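Local structure of catalase (Exiguobacterium oxidotolerans, 2J2M) at residues 213-219 and 258-264; 72-77 and 203-207. The protein catalyses, as a heme catalase, the breakdown of hydrogen peroxide to water and oxygen. One frame throughout, in Å; residues are numbered along the deposited sequence.

Contact 1 of 2, residues 213-219 and 258-264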
ATOM      1  N   ILE A 213     -26.713  27.242  -8.574  1.00 10.63           N
ATOM      2  CA  ILE A 213     -26.900  26.649  -9.894  1.00 10.58           C
ATOM      3  C   ILE A 213     -27.036  25.130  -9.810  1.00 10.49           C
ATOM      4  O   ILE A 213     -26.416  24.490  -8.956  1.00 10.25           O
ATOM      5  CB  ILE A 213     -25.750  27.039 -10.884  1.00 10.00           C
ATOM      6  CG1 ILE A 213     -24.455  26.305 -10.524  1.00  9.85           C
ATOM      7  CG2 ILE A 213     -25.524  28.560 -10.909  1.00  9.27           C
ATOM      8  CD1 ILE A 213     -24.216  25.071 -11.349  1.00  9.46           C
ATOM      9  N   LYS A 214     -27.867  24.587 -10.699  1.00 10.56           N
ATOM     10  CA  LYS A 214     -27.975  23.153 -10.951  1.00 10.40           C
ATOM     11  C   LYS A 214     -27.498  22.959 -12.408  1.00 10.58           C
ATOM     12  O   LYS A 214     -27.646  23.870 -13.265  1.00  9.52           O
ATOM     13  CB  LYS A 214     -29.436  22.716 -10.808  1.00 10.54           C
ATOM     14  CG  LYS A 214     -29.735  21.479  -9.945  1.00 11.12           C
ATOM     15  CD  LYS A 214     -29.577  21.783  -8.481  1.00 11.08           C
ATOM     16  CE  LYS A 214     -30.786  21.400  -7.646  1.00 12.35           C
ATOM     17  NZ  LYS A 214     -31.165  19.969  -7.451  1.00 15.35           N
ATOM     18  N   LEU A 215     -26.920  21.784 -12.677  1.00 10.28           N
ATOM     19  CA  LEU A 215     -26.384  21.470 -13.993  1.00 10.00           C
ATOM     20  C   LEU A 215     -27.128  20.304 -14.588  1.00 10.06           C
ATOM     21  O   LEU A 215     -27.491  19.375 -13.877  1.00 10.65           O
ATOM     22  CB  LEU A 215     -24.897  21.171 -13.905  1.00  9.55           C
ATOM     23  CG  LEU A 215     -23.832  22.181 -14.356  1.00 11.14           C
ATOM     24  CD1 LEU A 215     -24.339  23.534 -14.891  1.00  9.81           C
ATOM     25  CD2 LEU A 215     -22.747  22.365 -13.277  1.00 11.13           C
ATOM     26  N   ARG A 216     -27.289  20.339 -15.905  1.00  9.97           N
ATOM     27  CA  ARG A 216     -28.226  19.494 -16.627  1.00 10.27           C
ATOM     28  C   ARG A 216     -27.629  19.039 -17.975  1.00  9.73           C
ATOM     29  O   ARG A 216     -27.299  19.879 -18.818  1.00  9.82           O
ATOM     30  CB  ARG A 216     -29.507  20.317 -16.882  1.00 11.24           C
ATOM     31  CG  ARG A 216     -30.776  19.835 -16.175  1.00 11.36           C
ATOM     32  CD  ARG A 216     -30.889  20.106 -14.673  1.00  9.73           C
ATOM     33  NE  ARG A 216     -31.608  18.939 -14.187  1.00 13.60           N
ATOM     34  CZ  ARG A 216     -32.654  18.887 -13.376  1.00 11.37           C
ATOM     35  NH1 ARG A 216     -33.145  19.947 -12.766  1.00 12.55           N
ATOM     36  NH2 ARG A 216     -33.161  17.703 -13.122  1.00 11.77           N
ATOM     37  N   TRP A 217     -27.459  17.731 -18.168  1.00  8.88           N
ATOM     38  CA  TRP A 217     -27.073  17.194 -19.487  1.00  9.05           C
ATOM     39  C   TRP A 217     -28.248  16.523 -20.201  1.00  9.32           C
ATOM     40  O   TRP A 217     -28.969  15.726 -19.597  1.00  8.89           O
ATOM     41  CB  TRP A 217     -25.937  16.177 -19.380  1.00  8.87           C
ATOM     42  CG  TRP A 217     -24.642  16.677 -18.808  1.00  9.03           C
ATOM     43  CD1 TRP A 217     -24.236  16.587 -17.498  1.00  6.97           C
ATOM     44  CD2 TRP A 217     -23.559  17.297 -19.521  1.00  7.00           C
ATOM     45  NE1 TRP A 217     -22.983  17.108 -17.363  1.00  5.91           N
ATOM     46  CE2 TRP A 217     -22.536  17.545 -18.583  1.00  7.40           C
ATOM     47  CE3 TRP A 217     -23.349  17.647 -20.859  1.00  7.65           C
ATOM     48  CZ2 TRP A 217     -21.318  18.154 -18.936  1.00  8.03           C
ATOM     49  CZ3 TRP A 217     -22.126  18.260 -21.218  1.00  6.97           C
ATOM     50  CH2 TRP A 217     -21.132  18.496 -20.258  1.00  7.81           C
ATOM     51  N   VAL A 218     -28.426  16.848 -21.486  1.00 10.43           N
ATOM     52  CA  VAL A 218     -29.562  16.380 -22.287  1.00 11.06           C
ATOM     53  C   VAL A 218     -28.987  15.683 -23.514  1.00 12.07           C
ATOM     54  O   VAL A 218     -28.288  16.319 -24.286  1.00 12.36           O
ATOM     55  CB  VAL A 218     -30.526  17.570 -22.716  1.00 11.80           C
ATOM     56  CG1 VAL A 218     -31.735  17.060 -23.568  1.00 11.30           C
ATOM     57  CG2 VAL A 218     -31.046  18.401 -21.477  1.00 10.83           C
ATOM     58  N   PRO A 219     -29.256  14.365 -23.697  1.00 13.04           N
ATOM     59  CA  PRO A 219     -28.577  13.643 -24.769  1.00 13.74           C
ATOM     60  C   PRO A 219     -29.188  13.895 -26.131  1.00 15.11           C
ATOM     61  O   PRO A 219     -30.414  13.888 -26.264  1.00 15.80           O
ATOM     62  CB  PRO A 219     -28.772  12.181 -24.382  1.00 13.46           C
ATOM     63  CG  PRO A 219     -30.070  12.153 -23.648  1.00 13.32           C
ATOM     64  CD  PRO A 219     -30.168  13.485 -22.932  1.00 13.44           C
ATOM     65  N   TRP A 258     -24.038  15.541 -25.809  1.00 12.13           N
ATOM     66  CA  TRP A 258     -25.048  16.040 -24.885  1.00 12.21           C
ATOM     67  C   TRP A 258     -24.989  17.555 -24.859  1.00 12.72           C
ATOM     68  O   TRP A 258     -23.898  18.154 -24.978  1.00 12.55           O
ATOM     69  CB  TRP A 258     -24.791  15.578 -23.439  1.00 12.29           C
ATOM     70  CG  TRP A 258     -24.977  14.125 -23.113  1.00 11.47           C
ATOM     71  CD1 TRP A 258     -25.977  13.577 -22.361  1.00 11.90           C
ATOM     72  CD2 TRP A 258     -24.101  13.044 -23.465  1.00 11.19           C
ATOM     73  NE1 TRP A 258     -25.800  12.213 -22.242  1.00 11.11           N
ATOM     74  CE2 TRP A 258     -24.653  11.862 -22.913  1.00 11.56           C
ATOM     75  CE3 TRP A 258     -22.910  12.957 -24.193  1.00 10.89           C
ATOM     76  CZ2 TRP A 258     -24.053  10.614 -23.073  1.00 10.61           C
ATOM     77  CZ3 TRP A 258     -22.320  11.720 -24.357  1.00 11.79           C
ATOM     78  CH2 TRP A 258     -22.886  10.565 -23.795  1.00 11.56           C
ATOM     79  N   ASP A 259     -26.149  18.180 -24.643  1.00 12.64           N
ATOM     80  CA  ASP A 259     -26.178  19.601 -24.306  1.00 13.31           C
ATOM     81  C   ASP A 259     -26.164  19.893 -22.794  1.00 13.03           C
ATOM     82  O   ASP A 259     -26.841  19.222 -22.011  1.00 12.97           O
ATOM     83  CB  ASP A 259     -27.348  20.274 -25.013  1.00 13.34           C
ATOM     84  CG  ASP A 259     -27.192  20.225 -26.504  1.00 14.85           C
ATOM     85  OD1 ASP A 259     -27.630  19.228 -27.098  1.00 19.30           O
ATOM     86  OD2 ASP A 259     -26.587  21.144 -27.086  1.00 17.62           O
ATOM     87  N   LEU A 260     -25.377  20.883 -22.395  1.00 12.97           N
ATOM     88  CA  LEU A 260     -25.316  21.340 -20.985  1.00 12.79           C
ATOM     89  C   LEU A 260     -26.201  22.576 -20.738  1.00 12.78           C
ATOM     90  O   LEU A 260     -26.049  23.605 -21.400  1.00 12.56           O
ATOM     91  CB  LEU A 260     -23.873  21.653 -20.563  1.00 12.56           C
ATOM     92  CG  LEU A 260     -23.598  22.110 -19.124  1.00 13.58           C
ATOM     93  CD1 LEU A 260     -23.796  20.965 -18.110  1.00 14.90           C
ATOM     94  CD2 LEU A 260     -22.186  22.662 -18.994  1.00 12.55           C
ATOM     95  N   PHE A 261     -27.122  22.449 -19.787  1.00 11.84           N
ATOM     96  CA  PHE A 261     -27.967  23.536 -19.387  1.00 11.24           C
ATOM     97  C   PHE A 261     -27.701  23.846 -17.907  1.00 11.03           C
ATOM     98  O   PHE A 261     -27.171  23.008 -17.146  1.00  9.77           O
ATOM     99  CB  PHE A 261     -29.451  23.186 -19.567  1.00 11.73           C
ATOM    100  CG  PHE A 261     -29.891  22.978 -20.999  1.00 12.21           C
ATOM    101  CD1 PHE A 261     -30.600  23.969 -21.668  1.00 12.21           C
ATOM    102  CD2 PHE A 261     -29.644  21.763 -21.660  1.00 13.19           C
ATOM    103  CE1 PHE A 261     -31.039  23.786 -22.980  1.00 12.91           C
ATOM    104  CE2 PHE A 261     -30.064  21.559 -22.988  1.00 11.81           C
ATOM    105  CZ  PHE A 261     -30.764  22.573 -23.648  1.00 13.27           C
ATOM    106  N   VAL A 262     -28.095  25.059 -17.512  1.00 10.44           N
ATOM    107  CA  VAL A 262     -27.867  25.545 -16.179  1.00  9.79           C
ATOM    108  C   VAL A 262     -29.170  26.097 -15.622  1.00  9.48           C
ATOM    109  O   VAL A 262     -29.886  26.809 -16.307  1.00 10.05           O
ATOM    110  CB  VAL A 262     -26.695  26.597 -16.143  1.00  9.49           C
ATOM    111  CG1 VAL A 262     -27.055  27.887 -16.883  1.00  9.21           C
ATOM    112  CG2 VAL A 262     -26.278  26.913 -14.710  1.00  9.41           C
ATOM    113  N   GLN A 263     -29.479  25.737 -14.383  1.00  9.74           N
ATOM    114  CA  GLN A 263     -30.567  26.366 -13.628  1.00  9.49           C
ATOM    115  C   GLN A 263     -30.000  27.288 -12.555  1.00  9.72           C
ATOM    116  O   GLN A 263     -29.084  26.919 -11.812  1.00  9.12           O
ATOM    117  CB  GLN A 263     -31.483  25.316 -12.997  1.00  9.36           C
ATOM    118  CG  GLN A 263     -32.363  24.588 -14.002  1.00  8.67           C
ATOM    119  CD  GLN A 263     -33.057  23.419 -13.368  1.00 10.13           C
ATOM    120  OE1 GLN A 263     -32.419  22.451 -12.977  1.00  9.24           O
ATOM    121  NE2 GLN A 263     -34.372  23.507 -13.237  1.00 11.22           N
ATOM    122  N   VAL A 264     -30.573  28.488 -12.493  1.00 10.50           N
ATOM    123  CA  VAL A 264     -30.086  29.567 -11.644  1.00 10.68           C
ATOM    124  C   VAL A 264     -31.158  30.050 -10.660  1.00 10.88           C
ATOM    125  O   VAL A 264     -32.274  30.425 -11.031  1.00 10.18           O
ATOM    126  CB  VAL A 264     -29.562  30.750 -12.492  1.00 11.03           C
ATOM    127  CG1 VAL A 264     -29.011  31.845 -11.598  1.00  9.64           C
ATOM    128  CG2 VAL A 264     -28.479  30.270 -13.469  1.00 10.77           C
TER
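Arg216 and Gln263 join side chains across two neighbouring antiparallel strands. Arg216 NH1 donates to Gln263 OE1 at 2.6 Å, with an N-H...O angle of 165°. The oxygen lies at the edge of the guanidinium group, in its plane, while the amide plane is turned 45° from it. NH2 of the same group makes a salt bridge to Asp283. The other end of the amide, NE2, donates to the carbonyl oxygens of Trp284 and Ile289, which hold it against rotation. A leucine in place of Arg216 would probably leave Gln263 OE1 without its donor and Asp283 without this counter-charge.

The backbones pair in full antiparallel register. Lys214 with Gln263, Arg216 with Phe261 and Val218 with Asp259 are the hydrogen-bonded pairs, each with two bonds. The Arg216 N to Phe261 O bond is the most bent, at 131°. The CA atoms of Trp217 and Leu260 add contacts to the carbonyl oxygens of Asp259 and Arg216.

Most of the apolar packing lies on the face with Trp217. Leu260 CD1 sits over the face of the Trp217 ring, 3.8 Å from the centre of its six-membered ring, a CH-pi contact. Trp258 meets the same indole differently: its CB lies 3.6 Å from Trp217 CE3. On the face with Arg216, Val218 CG2 packs 3.6 Å from Phe261 CE2.

The pair belongs to the antiparallel beta-barrel of the catalase fold. On its other edge strand 257-265 pairs antiparallel with strand 292-302, where Trp258 and Leu260 bond through their backbones to Met297 and Val294. On the face with Trp217, Phe113 stacks on that ring, and Trp124 and Phe126 of strand 122-129 press against Leu215.

Contact 2 of 2, residues 72-77 and 203-207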
ATOM      1  N   MET A  72     -21.371  32.789 -20.029  1.00 13.94           N
ATOM      2  CA  MET A  72     -21.986  32.618 -18.710  1.00 14.39           C
ATOM      3  C   MET A  72     -21.416  33.660 -17.746  1.00 14.88           C
ATOM      4  O   MET A  72     -21.573  33.558 -16.513  1.00 14.58           O
ATOM      5  CB  MET A  72     -21.748  31.189 -18.175  1.00 14.69           C
ATOM      6  CG  MET A  72     -22.519  30.072 -18.888  1.00 15.90           C
ATOM      7  SD  MET A  72     -24.307  30.171 -18.556  1.00 19.25           S
ATOM      8  CE  MET A  72     -24.924  30.516 -20.207  1.00 19.25           C
ATOM      9  N   LYS A  73     -20.773  34.680 -18.321  1.00 15.23           N
ATOM     10  CA  LYS A  73     -20.103  35.713 -17.537  1.00 15.91           C
ATOM     11  C   LYS A  73     -21.028  36.458 -16.559  1.00 14.26           C
ATOM     12  O   LYS A  73     -20.575  36.928 -15.531  1.00 14.26           O
ATOM     13  CB  LYS A  73     -19.354  36.698 -18.454  1.00 16.40           C
ATOM     14  CG  LYS A  73     -20.238  37.619 -19.278  1.00 17.98           C
ATOM     15  CD  LYS A  73     -19.405  38.778 -19.883  1.00 19.22           C
ATOM     16  CE  LYS A  73     -19.818  39.075 -21.357  1.00 24.32           C
ATOM     17  NZ  LYS A  73     -21.183  38.526 -21.717  1.00 25.47           N
ATOM     18  N   LYS A  74     -22.301  36.578 -16.913  1.00 13.17           N
ATOM     19  CA  LYS A  74     -23.365  37.071 -16.035  1.00 12.46           C
ATOM     20  C   LYS A  74     -23.343  36.361 -14.671  1.00 11.97           C
ATOM     21  O   LYS A  74     -23.489  37.002 -13.628  1.00 12.36           O
ATOM     22  CB  LYS A  74     -24.704  36.822 -16.730  1.00 11.91           C
ATOM     23  CG  LYS A  74     -25.970  37.386 -16.065  1.00 12.49           C
ATOM     24  CD  LYS A  74     -27.203  37.130 -16.999  1.00 12.34           C
ATOM     25  CE  LYS A  74     -28.490  37.020 -16.232  1.00 12.32           C
ATOM     26  NZ  LYS A  74     -29.714  36.925 -17.068  1.00 10.34           N
ATOM     27  N   TYR A  75     -23.102  35.055 -14.703  1.00 11.30           N
ATOM     28  CA  TYR A  75     -23.177  34.164 -13.532  1.00 11.07           C
ATOM     29  C   TYR A  75     -21.832  33.674 -12.963  1.00 11.15           C
ATOM     30  O   TYR A  75     -21.730  33.390 -11.774  1.00 11.46           O
ATOM     31  CB  TYR A  75     -24.015  32.927 -13.883  1.00 10.03           C
ATOM     32  CG  TYR A  75     -25.440  33.183 -14.292  1.00  9.25           C
ATOM     33  CD1 TYR A  75     -25.939  32.646 -15.463  1.00  9.41           C
ATOM     34  CD2 TYR A  75     -26.303  33.954 -13.494  1.00 10.27           C
ATOM     35  CE1 TYR A  75     -27.264  32.845 -15.836  1.00  8.76           C
ATOM     36  CE2 TYR A  75     -27.627  34.177 -13.869  1.00  9.07           C
ATOM     37  CZ  TYR A  75     -28.100  33.618 -15.039  1.00  8.61           C
ATOM     38  OH  TYR A  75     -29.408  33.805 -15.424  1.00  7.70           O
ATOM     39  N   THR A  76     -20.829  33.508 -13.815  1.00 10.87           N
ATOM     40  CA  THR A  76     -19.563  33.011 -13.352  1.00 11.57           C
ATOM     41  C   THR A  76     -18.410  33.638 -14.099  1.00 12.11           C
ATOM     42  O   THR A  76     -18.515  33.962 -15.285  1.00 11.54           O
ATOM     43  CB  THR A  76     -19.425  31.433 -13.402  1.00 11.96           C
ATOM     44  OG1 THR A  76     -18.157  31.046 -12.830  1.00 10.59           O
ATOM     45  CG2 THR A  76     -19.506  30.891 -14.833  1.00  9.73           C
ATOM     46  N   LYS A  77     -17.307  33.771 -13.377  1.00 12.69           N
ATOM     47  CA  LYS A  77     -16.067  34.274 -13.928  1.00 14.01           C
ATOM     48  C   LYS A  77     -15.149  33.103 -14.255  1.00 14.14           C
ATOM     49  O   LYS A  77     -13.939  33.295 -14.382  1.00 15.50           O
ATOM     50  CB  LYS A  77     -15.376  35.233 -12.953  1.00 13.28           C
ATOM     51  CG  LYS A  77     -15.172  34.635 -11.573  1.00 15.54           C
ATOM     52  CD  LYS A  77     -14.053  35.341 -10.793  1.00 17.60           C
ATOM     53  CE  LYS A  77     -14.025  34.860  -9.373  1.00 18.24           C
ATOM     54  NZ  LYS A  77     -13.077  35.694  -8.615  1.00 20.08           N
ATOM     55  N   TRP A 203     -22.046  29.666  -8.291  1.00  9.09           N
ATOM     56  CA  TRP A 203     -21.248  30.340  -9.294  1.00  8.89           C
ATOM     57  C   TRP A 203     -21.178  31.800  -8.872  1.00  9.97           C
ATOM     58  O   TRP A 203     -22.202  32.406  -8.498  1.00 11.01           O
ATOM     59  CB  TRP A 203     -21.901  30.205 -10.654  1.00  7.99           C
ATOM     60  CG  TRP A 203     -21.689  28.871 -11.346  1.00  7.66           C
ATOM     61  CD1 TRP A 203     -21.109  27.738 -10.827  1.00  7.20           C
ATOM     62  CD2 TRP A 203     -22.086  28.539 -12.685  1.00  7.05           C
ATOM     63  NE1 TRP A 203     -21.107  26.736 -11.761  1.00  7.26           N
ATOM     64  CE2 TRP A 203     -21.696  27.197 -12.913  1.00  7.88           C
ATOM     65  CE3 TRP A 203     -22.702  29.258 -13.726  1.00  2.13           C
ATOM     66  CZ2 TRP A 203     -21.909  26.550 -14.149  1.00  7.78           C
ATOM     67  CZ3 TRP A 203     -22.935  28.612 -14.933  1.00  6.29           C
ATOM     68  CH2 TRP A 203     -22.544  27.269 -15.137  1.00  6.62           C
ATOM     69  N   VAL A 204     -19.963  32.340  -8.893  1.00 10.60           N
ATOM     70  CA  VAL A 204     -19.670  33.705  -8.501  1.00 10.64           C
ATOM     71  C   VAL A 204     -19.132  34.402  -9.750  1.00 11.50           C
ATOM     72  O   VAL A 204     -18.262  33.839 -10.435  1.00 11.13           O
ATOM     73  CB  VAL A 204     -18.571  33.725  -7.422  1.00 10.89           C
ATOM     74  CG1 VAL A 204     -18.311  35.140  -6.924  1.00  9.13           C
ATOM     75  CG2 VAL A 204     -18.925  32.789  -6.249  1.00 10.43           C
ATOM     76  N   ASN A 205     -19.647  35.601 -10.063  1.00 12.23           N
ATOM     77  CA  ASN A 205     -19.113  36.379 -11.200  1.00 12.86           C
ATOM     78  C   ASN A 205     -17.982  37.313 -10.807  1.00 13.69           C
ATOM     79  O   ASN A 205     -17.529  37.315  -9.639  1.00 13.19           O
ATOM     80  CB  ASN A 205     -20.207  37.103 -12.034  1.00 12.73           C
ATOM     81  CG  ASN A 205     -20.968  38.158 -11.238  1.00 11.74           C
ATOM     82  OD1 ASN A 205     -20.444  38.765 -10.301  1.00  9.44           O
ATOM     83  ND2 ASN A 205     -22.219  38.359 -11.605  1.00 11.30           N
ATOM     84  N   ALA A 206     -17.524  38.092 -11.796  1.00 14.87           N
ATOM     85  CA  ALA A 206     -16.331  38.926 -11.671  1.00 15.82           C
ATOM     86  C   ALA A 206     -16.501  40.005 -10.614  1.00 16.91           C
ATOM     87  O   ALA A 206     -15.516  40.515 -10.074  1.00 17.65           O
ATOM     88  CB  ALA A 206     -15.981  39.548 -12.997  1.00 16.07           C
ATOM     89  N   HIS A 207     -17.750  40.342 -10.309  1.00 17.68           N
ATOM     90  CA  HIS A 207     -18.028  41.305  -9.254  1.00 18.62           C
ATOM     91  C   HIS A 207     -18.356  40.676  -7.897  1.00 18.02           C
ATOM     92  O   HIS A 207     -18.587  41.386  -6.916  1.00 18.43           O
ATOM     93  CB  HIS A 207     -19.072  42.331  -9.703  1.00 19.10           C
ATOM     94  CG  HIS A 207     -18.461  43.640 -10.096  1.00 23.65           C
ATOM     95  ND1 HIS A 207     -17.922  43.866 -11.348  1.00 27.37           N
ATOM     96  CD2 HIS A 207     -18.253  44.776  -9.381  1.00 27.31           C
ATOM     97  CE1 HIS A 207     -17.424  45.094 -11.394  1.00 29.77           C
ATOM     98  NE2 HIS A 207     -17.607  45.665 -10.213  1.00 28.98           N
TER
HETATM   99  O   HOH W   1     -18.206  37.214 -14.519  1.00  4.73           O
HETATM  100  O   HOH W   2     -15.164  37.229  -7.742  1.00 14.84           O
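Asn205 ND2 donates to the backbone oxygen of Lys74 at 2.7 Å, an almost straight bond with an N-H...O angle of 172°. The acceptor lies in the plane of the Asn205 amide. Asn205 OD1 accepts from His207 N at 3.1 Å, which makes an Asx turn just after strand 201-204. It also accepts from Asn209 N. Both ends of the amide are thus used, and its rotation is fixed. CG stands between the backbone N and the carbonyl carbon (chi1 63°), which points ND2 at Lys74 O of the loop and leaves OD1 beside its own turn.

Backbone meets backbone where Lys77 N donates a hydrogen bond to Val204 O, at 3.1 Å. Water 1 joins the segments again: it donates to Lys73 O and accepts from Ala206 N.

The apolar part centres on Trp203. Thr76 CG2 lies over one face of the indole, offset toward the rim, 4.2 Å from the centre of the six-membered ring. Tyr75 CB touches the ring edge at CE3, and Met72 SD approaches the edge at CZ3. The Thr76 hydroxyl bonds instead with Gly323 O and Ala78 N. The loop 72-77, between strands 59-68 and 87-95, is in this way fastened to the end of strand 201-204. Water 2 accepts from Lys77 NZ at 2.7 Å and donates to Asn205 O, bridging the two segments.

In the fold
Contact 1 and contact 2 have centres about 17 Å apart and share one sheet, in which strands 201-204 and 210-219 are neighbours. Trp203 is the main joint. Trp203 NE1 lies 3.6 Å from Ile213 CD1. Trp203 CZ3 is 3.8 Å from Val262 CG2, and its CZ2 also touches Leu215 CD1. Tyr75 adds a second joint, with CE2 packed 3.5 Å from Val264 CG1. Through Tyr75 the loop 72-77 also packs on strand 257-265. Contact 1 lies deeper: its centre is about 15 Å from the centre of the chain, against about 25 Å for contact 2. It also comes near the active site: the Lys214 side chain is about 9 Å from a bound heme.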